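Endo-xylogalacturonan hydrolase A (Aspergillus tubingensis, PDB 4C2L) hydrolyses the xylose-substituted galacturonan backbone of xylogalacturonan in the hairy regions of pectin, as a secreted fungal enzyme of glycoside hydrolase family 28. Local coordinates at residues A[37-42]-A[46-51]; A[78-83]-A[92-97]; A[369-374]-A[380-385]. All blocks are in the same frame, centred on the assembly; numbering follows the deposited sequence.

Contact 1 (A[37-42]-A[46-51]); sequences EALSSC and GTIVFP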
loop_
_atom_site.group_PDB
_atom_site.type_symbol
_atom_site.label_atom_id
_atom_site.label_comp_id
_atom_site.label_asym_id
_atom_site.label_seq_id
_atom_site.Cartn_x
_atom_site.Cartn_y
_atom_site.Cartn_z
ATOM N N GLU A 37 10.985 -24.564 12.236
ATOM C CA GLU A 37 11.469 -25.943 12.133
ATOM C C GLU A 37 10.575 -26.733 11.180
ATOM O O GLU A 37 11.081 -27.505 10.369
ATOM C CB GLU A 37 11.565 -26.627 13.493
ATOM C CG GLU A 37 12.461 -27.868 13.479
ATOM C CD GLU A 37 11.760 -29.074 12.890
ATOM O OE1 GLU A 37 10.515 -29.168 13.063
ATOM O OE2 GLU A 37 12.443 -29.920 12.256
ATOM N N ALA A 38 9.260 -26.521 11.271
ATOM C CA ALA A 38 8.325 -27.156 10.338
ATOM C C ALA A 38 8.623 -26.725 8.902
ATOM O O ALA A 38 8.656 -27.563 7.988
ATOM C CB ALA A 38 6.881 -26.820 10.708
ATOM N N LEU A 39 8.863 -25.429 8.701
ATOM C CA LEU A 39 9.217 -24.922 7.379
ATOM C C LEU A 39 10.542 -25.506 6.892
ATOM O O LEU A 39 10.677 -25.882 5.731
ATOM C CB LEU A 39 9.252 -23.385 7.351
ATOM C CG LEU A 39 9.112 -22.772 5.953
ATOM C CD1 LEU A 39 7.721 -23.039 5.373
ATOM C CD2 LEU A 39 9.373 -21.272 5.985
ATOM N N SER A 40 11.525 -25.587 7.777
ATOM C CA SER A 40 12.809 -26.151 7.391
ATOM C C SER A 40 12.669 -27.627 7.016
ATOM O O SER A 40 13.287 -28.112 6.051
ATOM C CB SER A 40 13.824 -25.996 8.523
ATOM O OG SER A 40 15.110 -26.251 7.990
ATOM N N SER A 41 11.831 -28.331 7.761
ATOM C CA SER A 41 11.659 -29.758 7.543
ATOM C C SER A 41 10.872 -30.057 6.248
ATOM O O SER A 41 11.259 -30.945 5.479
ATOM C CB SER A 41 10.987 -30.387 8.755
ATOM O OG SER A 41 10.761 -31.770 8.533
ATOM N N CYS A 42 9.796 -29.307 6.012
ATOM C CA CYS A 42 8.866 -29.572 4.902
ATOM C C CYS A 42 8.903 -28.564 3.752
ATOM O O CYS A 42 8.289 -28.800 2.704
ATOM C CB CYS A 42 7.433 -29.672 5.426
ATOM S SG CYS A 42 7.069 -31.266 6.190
ATOM N N GLY A 46 7.303 -28.885 0.013
ATOM C CA GLY A 46 6.235 -29.455 0.825
ATOM C C GLY A 46 5.231 -28.448 1.347
ATOM O O GLY A 46 5.112 -27.321 0.832
ATOM N N THR A 47 4.511 -28.859 2.385
ATOM C CA THR A 47 3.397 -28.093 2.911
ATOM C C THR A 47 3.481 -27.969 4.424
ATOM O O THR A 47 3.842 -28.922 5.125
ATOM C CB THR A 47 2.065 -28.735 2.502
ATOM O OG1 THR A 47 2.048 -28.852 1.078
ATOM C CG2 THR A 47 0.866 -27.894 2.963
ATOM N N ILE A 48 3.171 -26.771 4.903
ATOM C CA ILE A 48 3.057 -26.500 6.321
ATOM C C ILE A 48 1.619 -26.065 6.587
ATOM O O ILE A 48 1.066 -25.237 5.863
ATOM C CB ILE A 48 4.072 -25.404 6.719
ATOM C CG1 ILE A 48 5.494 -25.995 6.716
ATOM C CG2 ILE A 48 3.727 -24.786 8.054
ATOM C CD1 ILE A 48 6.137 -26.030 5.339
ATOM N N VAL A 49 1.004 -26.646 7.606
ATOM C CA VAL A 49 -0.413 -26.408 7.878
ATOM C C VAL A 49 -0.612 -25.813 9.272
ATOM O O VAL A 49 -0.146 -26.363 10.265
ATOM C CB VAL A 49 -1.243 -27.718 7.752
ATOM C CG1 VAL A 49 -2.681 -27.495 8.210
ATOM C CG2 VAL A 49 -1.208 -28.233 6.312
ATOM N N PHE A 50 -1.295 -24.675 9.340
ATOM C CA PHE A 50 -1.799 -24.176 10.602
ATOM C C PHE A 50 -3.284 -24.517 10.610
ATOM O O PHE A 50 -4.057 -23.871 9.894
ATOM C CB PHE A 50 -1.624 -22.655 10.688
ATOM C CG PHE A 50 -0.197 -22.205 10.603
ATOM C CD1 PHE A 50 0.579 -22.127 11.752
ATOM C CD2 PHE A 50 0.363 -21.835 9.391
ATOM C CE1 PHE A 50 1.897 -21.701 11.686
ATOM C CE2 PHE A 50 1.687 -21.409 9.316
ATOM C CZ PHE A 50 2.451 -21.336 10.473
ATOM N N PRO A 51 -3.694 -25.538 11.399
ATOM C CA PRO A 51 -5.056 -26.048 11.281
ATOM C C PRO A 51 -6.162 -25.066 11.628
ATOM O O PRO A 51 -5.993 -24.175 12.451
ATOM C CB PRO A 51 -5.094 -27.194 12.311
ATOM C CG PRO A 51 -3.670 -27.612 12.451
ATOM C CD PRO A 51 -2.919 -26.305 12.391
#

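Contact 2 (A[78-83]-A[92-97]); sequences LKFASD and AMISVS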
loop_
_atom_site.group_PDB
_atom_site.type_symbol
_atom_site.label_atom_id
_atom_site.label_comp_id
_atom_site.label_asym_id
_atom_site.label_seq_id
_atom_site.Cartn_x
_atom_site.Cartn_y
_atom_site.Cartn_z
ATOM N N LEU A 78 -2.692 -16.573 13.546
ATOM C CA LEU A 78 -1.293 -16.315 13.904
ATOM C C LEU A 78 -1.304 -14.970 14.578
ATOM O O LEU A 78 -1.559 -13.949 13.928
ATOM C CB LEU A 78 -0.392 -16.252 12.658
ATOM C CG LEU A 78 -0.434 -17.427 11.672
ATOM C CD1 LEU A 78 0.640 -17.316 10.599
ATOM C CD2 LEU A 78 -0.298 -18.745 12.400
ATOM N N LYS A 79 -1.066 -14.963 15.887
ATOM C CA LYS A 79 -1.181 -13.740 16.638
ATOM C C LYS A 79 0.195 -13.265 17.072
ATOM O O LYS A 79 0.848 -13.921 17.884
ATOM C CB LYS A 79 -2.080 -13.931 17.859
ATOM C CG LYS A 79 -2.228 -12.621 18.629
ATOM C CD LYS A 79 -3.285 -12.696 19.696
ATOM C CE LYS A 79 -3.578 -11.309 20.241
ATOM N NZ LYS A 79 -4.443 -11.455 21.445
ATOM N N PHE A 80 0.629 -12.134 16.514
ATOM C CA PHE A 80 1.899 -11.528 16.944
ATOM C C PHE A 80 1.811 -10.855 18.299
ATOM O O PHE A 80 0.783 -10.284 18.657
ATOM C CB PHE A 80 2.377 -10.506 15.918
ATOM C CG PHE A 80 3.060 -11.126 14.758
ATOM C CD1 PHE A 80 4.404 -11.503 14.850
ATOM C CD2 PHE A 80 2.374 -11.350 13.557
ATOM C CE1 PHE A 80 5.045 -12.087 13.764
ATOM C CE2 PHE A 80 3.023 -11.936 12.476
ATOM C CZ PHE A 80 4.352 -12.298 12.580
ATOM N N ALA A 81 2.909 -10.926 19.056
ATOM C CA ALA A 81 3.035 -10.153 20.289
ATOM C C ALA A 81 3.087 -8.667 19.977
ATOM O O ALA A 81 3.668 -8.272 18.971
ATOM C CB ALA A 81 4.304 -10.551 21.018
ATOM N N SER A 82 2.489 -7.849 20.841
ATOM C CA SER A 82 2.610 -6.389 20.704
ATOM C C SER A 82 4.026 -5.911 21.040
ATOM O O SER A 82 4.529 -4.979 20.417
ATOM C CB SER A 82 1.583 -5.691 21.596
ATOM O OG SER A 82 1.821 -6.049 22.956
ATOM N N ASP A 83 4.640 -6.560 22.035
ATOM C CA ASP A 83 6.000 -6.269 22.562
ATOM C C ASP A 83 6.696 -5.100 21.855
ATOM O O ASP A 83 7.554 -5.299 20.991
ATOM C CB ASP A 83 6.832 -7.553 22.468
ATOM C CG ASP A 83 8.112 -7.521 23.306
ATOM O OD1 ASP A 83 8.580 -6.436 23.731
ATOM O OD2 ASP A 83 8.677 -8.625 23.510
ATOM N N ALA A 92 10.637 -6.210 9.663
ATOM C CA ALA A 92 9.575 -7.119 9.222
ATOM C C ALA A 92 9.071 -7.971 10.380
ATOM O O ALA A 92 9.850 -8.381 11.240
ATOM C CB ALA A 92 10.116 -8.040 8.147
ATOM N N MET A 93 7.767 -8.236 10.389
ATOM C CA MET A 93 7.218 -9.220 11.319
ATOM C C MET A 93 7.259 -10.594 10.667
ATOM O O MET A 93 7.660 -11.572 11.304
ATOM C CB MET A 93 5.794 -8.824 11.680
ATOM C CG MET A 93 5.763 -7.403 12.224
ATOM S SD MET A 93 4.115 -6.860 12.692
ATOM C CE MET A 93 3.915 -7.733 14.233
ATOM N N ILE A 94 6.821 -10.674 9.409
ATOM C CA ILE A 94 7.047 -11.863 8.582
ATOM C C ILE A 94 8.010 -11.455 7.475
ATOM O O ILE A 94 7.702 -10.564 6.665
ATOM C CB ILE A 94 5.739 -12.406 7.948
ATOM C CG1 ILE A 94 4.720 -12.728 9.040
ATOM C CG2 ILE A 94 6.026 -13.645 7.110
ATOM C CD1 ILE A 94 3.319 -12.997 8.491
ATOM N N SER A 95 9.183 -12.087 7.462
ATOM C CA SER A 95 10.241 -11.703 6.509
ATOM C C SER A 95 10.334 -12.754 5.402
ATOM O O SER A 95 10.494 -13.948 5.682
ATOM C CB SER A 95 11.581 -11.546 7.232
ATOM O OG SER A 95 12.637 -11.398 6.279
ATOM N N VAL A 96 10.206 -12.311 4.148
ATOM C CA VAL A 96 10.222 -13.217 2.999
ATOM C C VAL A 96 11.320 -12.693 2.085
ATOM O O VAL A 96 11.073 -11.864 1.202
ATOM C CB VAL A 96 8.851 -13.271 2.275
ATOM C CG1 VAL A 96 8.849 -14.340 1.183
ATOM C CG2 VAL A 96 7.724 -13.568 3.268
ATOM N N SER A 97 12.544 -13.150 2.339
ATOM C CA SER A 97 13.711 -12.603 1.659
ATOM C C SER A 97 14.284 -13.622 0.691
ATOM O O SER A 97 14.664 -14.722 1.105
ATOM C CB SER A 97 14.782 -12.214 2.683
ATOM O OG SER A 97 15.871 -11.562 2.040
#

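Contact 3 (A[369-374]-A[380-385]); sequences VLCANT and VTCTSG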
loop_
_atom_site.group_PDB
_atom_site.type_symbol
_atom_site.label_atom_id
_atom_site.label_comp_id
_atom_site.label_asym_id
_atom_site.label_seq_id
_atom_site.Cartn_x
_atom_site.Cartn_y
_atom_site.Cartn_z
ATOM N N VAL A 369 -12.212 21.545 -11.039
ATOM C CA VAL A 369 -10.892 20.916 -11.047
ATOM C C VAL A 369 -9.853 22.034 -11.018
ATOM O O VAL A 369 -9.771 22.852 -11.954
ATOM C CB VAL A 369 -10.712 20.009 -12.289
ATOM C CG1 VAL A 369 -9.293 19.441 -12.359
ATOM C CG2 VAL A 369 -11.743 18.886 -12.297
ATOM N N LEU A 370 -9.073 22.092 -9.947
ATOM C CA LEU A 370 -7.994 23.061 -9.848
ATOM C C LEU A 370 -6.793 22.532 -10.614
ATOM O O LEU A 370 -6.468 21.347 -10.508
ATOM C CB LEU A 370 -7.602 23.311 -8.395
ATOM C CG LEU A 370 -8.685 23.897 -7.484
ATOM C CD1 LEU A 370 -8.049 24.201 -6.145
ATOM C CD2 LEU A 370 -9.306 25.151 -8.105
ATOM N N CYS A 371 -6.154 23.406 -11.401
ATOM C CA CYS A 371 -5.016 22.989 -12.232
ATOM C C CYS A 371 -3.874 23.984 -12.198
ATOM O O CYS A 371 -4.094 25.200 -12.133
ATOM C CB CYS A 371 -5.432 22.840 -13.692
ATOM S SG CYS A 371 -6.754 21.670 -14.048
ATOM N N ALA A 372 -2.654 23.456 -12.247
ATOM C CA ALA A 372 -1.476 24.249 -12.555
ATOM C C ALA A 372 -0.604 23.408 -13.475
ATOM O O ALA A 372 -0.396 22.216 -13.217
ATOM C CB ALA A 372 -0.717 24.613 -11.287
ATOM N N ASN A 373 -0.142 24.011 -14.576
ATOM C CA ASN A 373 0.809 23.358 -15.487
ATOM C C ASN A 373 0.271 22.092 -16.155
ATOM O O ASN A 373 1.029 21.173 -16.463
ATOM C CB ASN A 373 2.142 23.081 -14.775
ATOM C CG ASN A 373 2.752 24.331 -14.201
ATOM O OD1 ASN A 373 3.131 25.241 -14.952
ATOM N ND2 ASN A 373 2.844 24.402 -12.870
ATOM N N THR A 374 -1.040 22.071 -16.379
ATOM C CA THR A 374 -1.708 20.960 -17.029
ATOM C C THR A 374 -1.769 21.210 -18.528
ATOM O O THR A 374 -1.775 22.368 -18.966
ATOM C CB THR A 374 -3.136 20.747 -16.475
ATOM O OG1 THR A 374 -3.843 21.992 -16.489
ATOM C CG2 THR A 374 -3.086 20.217 -15.028
ATOM N N VAL A 380 -10.737 17.840 -19.128
ATOM C CA VAL A 380 -11.728 18.472 -18.252
ATOM C C VAL A 380 -11.410 19.963 -18.152
ATOM O O VAL A 380 -10.262 20.371 -18.348
ATOM C CB VAL A 380 -11.768 17.865 -16.821
ATOM C CG1 VAL A 380 -12.160 16.393 -16.855
ATOM C CG2 VAL A 380 -10.452 18.071 -16.078
ATOM N N THR A 381 -12.421 20.767 -17.838
ATOM C CA THR A 381 -12.235 22.211 -17.672
ATOM C C THR A 381 -11.450 22.510 -16.400
ATOM O O THR A 381 -11.745 21.952 -15.344
ATOM C CB THR A 381 -13.587 22.959 -17.657
ATOM O OG1 THR A 381 -14.340 22.583 -18.814
ATOM C CG2 THR A 381 -13.374 24.470 -17.691
ATOM N N CYS A 382 -10.445 23.375 -16.517
ATOM C CA CYS A 382 -9.585 23.745 -15.398
ATOM C C CYS A 382 -9.972 25.058 -14.767
ATOM O O CYS A 382 -10.532 25.941 -15.430
ATOM C CB CYS A 382 -8.119 23.841 -15.831
ATOM S SG CYS A 382 -7.304 22.237 -15.968
ATOM N N THR A 383 -9.651 25.168 -13.484
ATOM C CA THR A 383 -9.745 26.400 -12.727
ATOM C C THR A 383 -8.381 26.614 -12.086
ATOM O O THR A 383 -7.778 25.677 -11.568
ATOM C CB THR A 383 -10.832 26.286 -11.643
ATOM O OG1 THR A 383 -12.083 25.983 -12.269
ATOM C CG2 THR A 383 -10.959 27.580 -10.835
ATOM N N SER A 384 -7.878 27.841 -12.132
ATOM C CA SER A 384 -6.585 28.142 -11.537
ATOM C C SER A 384 -6.670 28.092 -10.012
ATOM O O SER A 384 -7.754 28.218 -9.423
ATOM C CB SER A 384 -6.102 29.521 -11.979
ATOM O OG SER A 384 -6.866 30.520 -11.335
ATOM N N GLY A 385 -5.518 27.912 -9.384
ATOM C CA GLY A 385 -5.421 27.917 -7.939
ATOM C C GLY A 385 -5.046 26.570 -7.352
ATOM O O GLY A 385 -5.199 26.371 -6.155
HETATM O O HOH W 1 -12.742 23.378 -13.118
HETATM O O HOH W 2 -3.215 27.238 -10.582
#

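Contact 1 (A[37-42]-A[46-51])
I48 and C42 carry most of this contact, in which the last turns of helix 32-42 pack on strand 47-50 at the N-terminal end of the right-handed parallel beta-helix of family 28. Helix and strand, linked by the short connection 43-45, run roughly antiparallel, at 151° with 8.0 Å between their axes. I48 points at the helix and packs on its flank. Its CG1 lies beside the backbone N (chi1 -73°), which carries the ethyl arm to the helix. CG1 reaches the backbone of A38, 3.8 Å from A38 O, and lies 4.3 Å from A38 CB. Beyond it, CD1 is received between two residues of the helix. On one of them, L39 CD1 stands 3.4 Å from I48 CD1, closer than usual for two methyl groups, and the two side chains cross at about a right angle. With CG anti to the backbone N (chi1 -159°), L39 turns its CD1 branch toward the I48 ethyl arm. On the other, C42 CB packs 3.9 Å from I48 CD1 and also 3.7 Å from the carbonyl T47 O. C42 SG is bonded to C19 in strand 18-19, the strand that pairs with strand 47-50, so the end of the helix is tied covalently to the same strand-helix-strand unit. L39 also touches I72 of strand 70-74. The helix thus covers the end of the coil, with aliphatic groups facing inward. Between the two segments the side-chain chemistry is apolar throughout: adhesion here comes from buried methyl and methylene groups, whereas the C42-C19 disulfide and the backbone bonds of strand 47-50 to its neighbours probably set how helix and strand lie against each other.

Contact 2 (A[78-83]-A[92-97])
F80 and M93 form a Met-aromatic contact inside the parallel beta-helix, near its N-terminal end, where strand 77-80 looks across at the corner of chain leading into strand 95-97. M93 arches over one face of the F80 ring. Its CB sits over the face, offset toward the rim, 4.1 Å from the ring centroid and 20° off the normal, a CH-pi contact, while SD stands above the same face, 5.0 Å from the ring centroid. The bend at the end of the M93 side chain (chi3 76°) folds the methyl back down, and CE meets F80 CG at 3.5 Å. I94 comes instead to the edge of the ring, near its plane, its side chain crossing that of F80 at about a right angle. The chain turns a corner at M93 and I94, which is consistent with their meeting the ring from different directions. Farther out, P133 and P155 touch M93, and I113 of strand 112-114 packs on both F80 and I94. Backbone pairing with D114 and a hydrogen bond from N116 ND2 to F80 O hold the base of the phenylalanine. At the far end of the ring, F80 CZ lies 3.6 Å from both I94 CG1 and the carbonyl oxygen M93 O.

Contact 3 (A[369-374]-A[380-385])
The C-terminal end of the parallel beta-helix is finished here by a short parallel strand pair that a disulfide cross-links. C371 and C382 join SG to SG at 2.1 Å with a chi3 of -70°. T374 OG1 comes within 3.5 Å of C382 SG. Next to the disulfide, T383 bonds to both sides of L370: T383 N donates to V369 O at 2.8 Å, nearly in line with the carbonyl, and T383 O accepts from C371 N, also at 2.8 Å but with the donor tilted 21° from the carbonyl plane. L370 and T383 extend to the same face, where L370 CD2 and T383 CG2 meet at 4.0 Å; L370 CD1 reaches on to G385 O. Two waters lengthen the pairing. One accepts from V369 N and T383 OG1 and donates to T381 O; the other bridges C371 O and G385 N, whose direct separation of 4.1 Å is too wide for a bond. At the opposite end V369 CG2 packs against V380 CG2. The short, weakly bonded strand 383-384 is the outermost strand of its sheet within the chain, whereas strand 368-372 has a further neighbour in strand 339-344, to which L370 and A372 bond; V380 turns to I355 and F358 of strand 350-358.

Contacts 1 and 2 are buried and lie toward the N-terminal end of the beta-helix, their centres about 17 Å apart; contact 3 lies at the surface near the other end, about 56 Å between centres from contact 1. The first two meet directly, F50 CD1 packing 3.6 Å from L78 CD2. Segments of contacts 2 and 3 run into the two outermost strands of one parallel sheet within the chain, 95-97 and 383-384. Chemistry follows place: contact 1 joins helix to strand through aliphatic groups, contact 2 joins different faces through an aromatic ring packed by methionine and isoleucine carbons, and contact 3 adds an edge strand to strand 368-372 with backbone bonds, waters and a disulfide.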